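Side-chain contact in hydrolase (Bacteroides thetaiotaomicron, PDB 2OBB), which binds magnesium and is probably a hydrolase of the haloacid dehalogenase (HAD) type, its substrate not established: residues Asp11-Glu16 with Pro104-Ile109. Sequence-based numbering, arbitrary orientation.
Sequences DGTIVE and PDWGII. With MG (magnesium ion), chain B.
Trp106 and Thr13 meet through one hydrogen bond and one small apolar touch. The indole NE1 donates to the backbone O of Thr13 at 3.1 Å. The acceptor lies in the indole plane, at the ring edge, and NE1 sits almost in line with its C=O. The N-H...O angle is 140°, so the bond is bent at the hydrogen.

Beside this bond, Thr13 CG2 meets Trp106 CZ2 at the ring rim at 3.9 Å, the two side chains crossing at about a right angle. On one indole face, Ile109 CD1 lies 3.6 Å above the plane, toward the rim. Val8, Ile95 and Leu33 also touch the indole. With an alanine at Trp106, the Thr13 carbonyl would probably lose this donor, and a gap would open beside Thr13 CG2 and Ile109 CD1.

Magnesium is bound by the backbone O of Asp11 at 1.9 Å, by Asp9, by Asp97 and by three waters. Thr13 OG1 is anti to the carbonyl carbon, beside the backbone N (chi1 -56°). This brings it to Asp97 N and to Asp9 OD2, itself a magnesium ligand, so Thr13 is second-shell. Asp9, Asp11 and Thr13 are consistent with the HAD-type DxDx(T/V) motif.

One threonine thus turns its carbonyl to helix 106-115 and its hydroxyl to a magnesium ligand. The indole bond is likely to steady the loop relative to the metal site.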
loop_
_atom_site.group_PDB
_atom_site.type_symbol
_atom_site.label_atom_id
_atom_site.label_comp_id
_atom_site.label_asym_id
_atom_site.label_seq_id
_atom_site.Cartn_x
_atom_site.Cartn_y
_atom_site.Cartn_z
ATOM N N ASP A 11 9.112 8.755 -0.124
ATOM C CA ASP A 11 10.312 8.417 0.648
ATOM C C ASP A 11 10.557 6.911 0.794
ATOM O O ASP A 11 9.688 6.158 1.277
ATOM C CB ASP A 11 10.294 9.062 2.029
ATOM C CG ASP A 11 10.025 10.548 1.977
ATOM O OD1 ASP A 11 10.969 11.332 1.733
ATOM O OD2 ASP A 11 8.857 10.930 2.191
ATOM N N GLY A 12 11.751 6.482 0.387
ATOM C CA GLY A 12 12.117 5.071 0.409
ATOM C C GLY A 12 11.693 4.348 -0.862
ATOM O O GLY A 12 12.035 3.186 -1.057
ATOM N N THR A 13 10.937 5.040 -1.715
ATOM C CA THR A 13 10.386 4.462 -2.925
ATOM C C THR A 13 10.945 5.104 -4.190
ATOM O O THR A 13 11.430 4.409 -5.066
ATOM C CB THR A 13 8.838 4.570 -2.941
ATOM O OG1 THR A 13 8.314 3.959 -1.760
ATOM C CG2 THR A 13 8.229 3.874 -4.176
ATOM N N ILE A 14 10.813 6.431 -4.298
ATOM C CA ILE A 14 11.352 7.204 -5.411
ATOM C C ILE A 14 12.748 7.747 -5.026
ATOM O O ILE A 14 13.649 7.838 -5.882
ATOM C CB ILE A 14 10.388 8.377 -5.800
ATOM C CG1 ILE A 14 9.067 7.846 -6.393
ATOM C CG2 ILE A 14 11.037 9.335 -6.820
ATOM C CD1 ILE A 14 8.057 8.925 -6.721
ATOM N N VAL A 15 12.909 8.128 -3.740
ATOM C CA VAL A 15 14.205 8.567 -3.209
ATOM C C VAL A 15 14.577 7.754 -1.982
ATOM O O VAL A 15 13.697 7.203 -1.339
ATOM C CB VAL A 15 14.208 10.072 -2.839
ATOM C CG1 VAL A 15 14.088 10.909 -4.082
ATOM C CG2 VAL A 15 13.071 10.407 -1.833
ATOM N N GLU A 16 15.869 7.692 -1.646
ATOM C CA GLU A 16 16.285 7.174 -0.345
ATOM C C GLU A 16 15.544 7.943 0.740
ATOM O O GLU A 16 15.261 9.135 0.579
ATOM C CB GLU A 16 17.771 7.377 -0.090
ATOM C CG GLU A 16 18.635 7.121 -1.254
ATOM C CD GLU A 16 19.305 5.802 -1.167
ATOM O OE1 GLU A 16 18.589 4.760 -1.135
ATOM O OE2 GLU A 16 20.563 5.827 -1.121
ATOM N N PRO A 104 10.919 -4.363 -4.978
ATOM C CA PRO A 104 12.138 -4.792 -5.660
ATOM C C PRO A 104 12.611 -3.580 -6.454
ATOM O O PRO A 104 11.984 -2.530 -6.413
ATOM C CB PRO A 104 11.649 -5.924 -6.565
ATOM C CG PRO A 104 10.210 -5.538 -6.876
ATOM C CD PRO A 104 9.705 -4.642 -5.775
ATOM N N ASP A 105 13.713 -3.679 -7.162
ATOM C CA ASP A 105 14.115 -2.506 -7.897
ATOM C C ASP A 105 13.172 -2.242 -9.079
ATOM O O ASP A 105 12.376 -3.127 -9.519
ATOM C CB ASP A 105 15.573 -2.601 -8.311
ATOM C CG ASP A 105 15.851 -3.818 -9.121
ATOM O OD1 ASP A 105 15.098 -4.056 -10.089
ATOM O OD2 ASP A 105 16.843 -4.527 -8.805
ATOM N N TRP A 106 13.280 -1.023 -9.585
ATOM C CA TRP A 106 12.382 -0.496 -10.583
ATOM C C TRP A 106 12.345 -1.307 -11.877
ATOM O O TRP A 106 11.284 -1.398 -12.496
ATOM C CB TRP A 106 12.709 0.960 -10.818
ATOM C CG TRP A 106 12.203 1.782 -9.668
ATOM C CD1 TRP A 106 12.919 2.255 -8.597
ATOM C CD2 TRP A 106 10.861 2.253 -9.499
ATOM N NE1 TRP A 106 12.084 2.992 -7.756
ATOM C CE2 TRP A 106 10.822 3.011 -8.294
ATOM C CE3 TRP A 106 9.687 2.104 -10.242
ATOM C CZ2 TRP A 106 9.643 3.605 -7.815
ATOM C CZ3 TRP A 106 8.488 2.725 -9.755
ATOM C CH2 TRP A 106 8.497 3.464 -8.562
ATOM N N GLY A 107 13.470 -1.925 -12.253
ATOM C CA GLY A 107 13.462 -2.961 -13.291
ATOM C C GLY A 107 12.370 -4.011 -13.108
ATOM O O GLY A 107 11.606 -4.287 -14.036
ATOM N N ILE A 108 12.278 -4.581 -11.909
ATOM C CA ILE A 108 11.333 -5.633 -11.652
ATOM C C ILE A 108 9.921 -5.069 -11.510
ATOM O O ILE A 108 8.973 -5.678 -11.984
ATOM C CB ILE A 108 11.731 -6.531 -10.457
ATOM C CG1 ILE A 108 12.853 -7.484 -10.862
ATOM C CG2 ILE A 108 10.576 -7.478 -10.085
ATOM C CD1 ILE A 108 14.205 -7.054 -10.423
ATOM N N ILE A 109 9.787 -3.900 -10.883
ATOM C CA ILE A 109 8.496 -3.250 -10.788
ATOM C C ILE A 109 7.915 -3.129 -12.193
ATOM O O ILE A 109 6.775 -3.537 -12.441
ATOM C CB ILE A 109 8.579 -1.839 -10.082
ATOM C CG1 ILE A 109 8.805 -1.989 -8.562
ATOM C CG2 ILE A 109 7.309 -1.017 -10.343
ATOM C CD1 ILE A 109 9.102 -0.617 -7.815
HETATM MG MG MG B . 8.246 5.139 1.969
HETATM O O HOH W 1 6.392 4.216 2.457
HETATM O O HOH W 2 7.338 6.675 2.910
HETATM O O HOH W 3 9.330 4.554 3.690
#